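Catalase (Bacillus pumilus, PDB 4QOO) catalyses the breakdown of hydrogen peroxide to water and dioxygen as a haem-containing catalase that assembles from four chains. Local coordinates at residues 95-100 and 108-113. Residues are numbered along the deposited sequence; the frame is centred on the assembly and turned at random.
With RCO (resorcinol), chain G.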
loop_
_atom_site.group_PDB
_atom_site.type_symbol
_atom_site.label_atom_id
_atom_site.label_comp_id
_atom_site.label_asym_id
_atom_site.label_seq_id
_atom_site.Cartn_x
_atom_site.Cartn_y
_atom_site.Cartn_z
ATOM N N PHE A 95 11.421 22.886 7.500
ATOM C CA PHE A 95 11.191 23.213 8.885
ATOM C C PHE A 95 9.884 22.656 9.347
ATOM O O PHE A 95 8.958 22.447 8.560
ATOM C CB PHE A 95 11.158 24.720 9.104
ATOM C CG PHE A 95 12.422 25.441 8.643
ATOM C CD1 PHE A 95 13.603 25.383 9.342
ATOM C CD2 PHE A 95 12.377 26.197 7.491
ATOM C CE1 PHE A 95 14.716 26.045 8.872
ATOM C CE2 PHE A 95 13.451 26.916 7.066
ATOM C CZ PHE A 95 14.621 26.843 7.755
ATOM N N SER A 96 9.772 22.432 10.640
ATOM C CA SER A 96 8.606 21.742 11.173
ATOM C C SER A 96 8.413 21.973 12.696
ATOM O O SER A 96 9.378 22.276 13.408
ATOM C CB SER A 96 8.722 20.264 10.841
ATOM O OG SER A 96 9.963 19.692 11.325
ATOM N N THR A 97 7.216 21.678 13.164
ATOM C CA THR A 97 7.006 21.285 14.523
ATOM C C THR A 97 7.211 19.793 14.689
ATOM O O THR A 97 7.750 19.150 13.779
ATOM C CB THR A 97 5.623 21.775 15.010
ATOM O OG1 THR A 97 4.588 21.100 14.322
ATOM C CG2 THR A 97 5.475 23.282 14.812
ATOM N N VAL A 98 6.822 19.231 15.838
ATOM C CA VAL A 98 7.122 17.811 16.124
ATOM C C VAL A 98 5.902 16.918 16.343
ATOM O O VAL A 98 5.748 15.914 15.637
ATOM C CB VAL A 98 8.063 17.648 17.313
ATOM C CG1 VAL A 98 8.280 16.154 17.606
ATOM C CG2 VAL A 98 9.377 18.349 17.047
ATOM N N ILE A 99 5.044 17.219 17.318
ATOM C CA ILE A 99 4.161 16.222 17.883
ATOM C C ILE A 99 2.765 16.193 17.155
ATOM O O ILE A 99 2.251 15.106 16.872
ATOM C CB ILE A 99 3.946 16.437 19.364
ATOM C CG1 ILE A 99 5.275 16.062 20.100
ATOM C CG2 ILE A 99 2.826 15.634 19.880
ATOM C CD1 ILE A 99 5.745 14.600 20.006
ATOM N N HIS A 100 2.163 17.344 16.941
ATOM C CA HIS A 100 0.798 17.342 16.408
ATOM C C HIS A 100 0.726 17.106 14.913
ATOM O O HIS A 100 1.732 17.225 14.179
ATOM C CB HIS A 100 0.057 18.584 16.870
ATOM C CG HIS A 100 -0.151 18.607 18.354
ATOM N ND1 HIS A 100 -1.293 18.126 18.973
ATOM C CD2 HIS A 100 0.681 18.998 19.346
ATOM C CE1 HIS A 100 -1.175 18.281 20.286
ATOM N NE2 HIS A 100 0.037 18.765 20.537
ATOM N N LEU A 108 2.370 26.248 18.877
ATOM C CA LEU A 108 2.512 25.320 20.015
ATOM C C LEU A 108 3.974 25.197 20.479
ATOM O O LEU A 108 4.899 25.303 19.650
ATOM C CB LEU A 108 2.002 23.946 19.635
ATOM C CG LEU A 108 0.579 23.896 18.995
ATOM C CD1 LEU A 108 0.217 22.431 18.810
ATOM C CD2 LEU A 108 -0.445 24.597 19.880
ATOM N N ARG A 109 4.201 24.892 21.769
ATOM C CA ARG A 109 5.525 24.523 22.278
ATOM C C ARG A 109 5.998 23.180 21.702
ATOM O O ARG A 109 5.219 22.240 21.519
ATOM C CB ARG A 109 5.496 24.457 23.831
ATOM C CG ARG A 109 6.811 24.066 24.502
ATOM C CD ARG A 109 6.843 24.276 26.026
ATOM N NE ARG A 109 6.212 25.526 26.482
ATOM C CZ ARG A 109 6.754 26.742 26.424
ATOM N NH1 ARG A 109 8.011 26.949 26.027
ATOM N NH2 ARG A 109 6.043 27.765 26.806
ATOM N N ASP A 110 7.248 23.138 21.309
ATOM C CA ASP A 110 7.832 21.946 20.637
ATOM C C ASP A 110 9.236 22.343 20.210
ATOM O O ASP A 110 9.457 23.498 19.796
ATOM C CB ASP A 110 7.046 21.561 19.338
ATOM C CG ASP A 110 6.256 20.218 19.417
ATOM O OD1 ASP A 110 6.306 19.443 20.443
ATOM O OD2 ASP A 110 5.495 19.931 18.373
ATOM N N PRO A 111 10.129 21.364 20.106
ATOM C CA PRO A 111 11.277 21.610 19.230
ATOM C C PRO A 111 10.839 21.900 17.810
ATOM O O PRO A 111 9.734 21.513 17.432
ATOM C CB PRO A 111 12.032 20.286 19.262
ATOM C CG PRO A 111 11.483 19.567 20.423
ATOM C CD PRO A 111 10.086 19.965 20.547
ATOM N N ARG A 112 11.681 22.578 17.046
ATOM C CA ARG A 112 11.413 22.759 15.638
ATOM C C ARG A 112 12.460 21.977 14.815
ATOM O O ARG A 112 13.645 22.040 15.095
ATOM C CB ARG A 112 11.504 24.256 15.304
ATOM C CG ARG A 112 10.164 24.957 15.192
ATOM C CD ARG A 112 9.332 24.810 16.447
ATOM N NE ARG A 112 8.094 25.577 16.388
ATOM C CZ ARG A 112 7.225 25.655 17.400
ATOM N NH1 ARG A 112 7.437 24.969 18.527
ATOM N NH2 ARG A 112 6.126 26.371 17.287
ATOM N N GLY A 113 11.972 21.231 13.838
ATOM C CA GLY A 113 12.854 20.591 12.843
ATOM C C GLY A 113 13.527 21.577 11.937
ATOM O O GLY A 113 12.936 22.617 11.543
HETATM C C1 RCO G . 6.990 19.020 23.580
HETATM C C2 RCO G . 5.822 19.759 23.587
HETATM C C3 RCO G . 5.240 20.148 24.835
HETATM C C4 RCO G . 5.804 19.759 26.041
HETATM C C5 RCO G . 6.934 19.021 26.006
HETATM C C6 RCO G . 7.523 18.661 24.798
HETATM O O1 RCO G . 7.692 18.648 22.468
HETATM O O3 RCO G . 4.094 20.863 24.887
HETATM O O HOH W 1 2.954 20.077 17.539
#
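In the antiparallel beta-barrel of the catalase fold, strands 88-96 and 113-120 meet beside the haem, and Ser96 and Gly113 form the hydrogen-bonded pair where the loop between them opens. Gly113 N donates to Ser96 O at 2.8 Å, while the return bond from Ser96 N to Gly113 O is longer, 3.3 Å. Glycine suits this place because Ser96 OG stands 3.4 Å from Gly113 CA and the haem touches the same residue; that hydroxyl also hydrogen-bonds His57 ND1, consistent with His57 being the distal histidine of haem catalases. Beyond the strand ends a short acidic side chain suits Asp110, since its carboxylate can accept backbone N-H groups of the turning chain. Its OD2 receives two from one face: Val98 N at 2.9 Å from above the plane, and Ile99 N, also at 2.9 Å, on the syn side but tilted 30° out of the plane. A water bridges OD2 to His100 N, and OD1 accepts a hydrogen bond from O1 of a bound resorcinol. Arg112 turns at its second torsion (chi2 56°) and runs back along its own loop, where NH1 and NH2 both grip Leu108 O and NH1 also reaches Asp110 O. Over one face of this guanidinium, toward its rim, lies the methyl of Thr97, with CG2 3.8 Å from Arg112 NE.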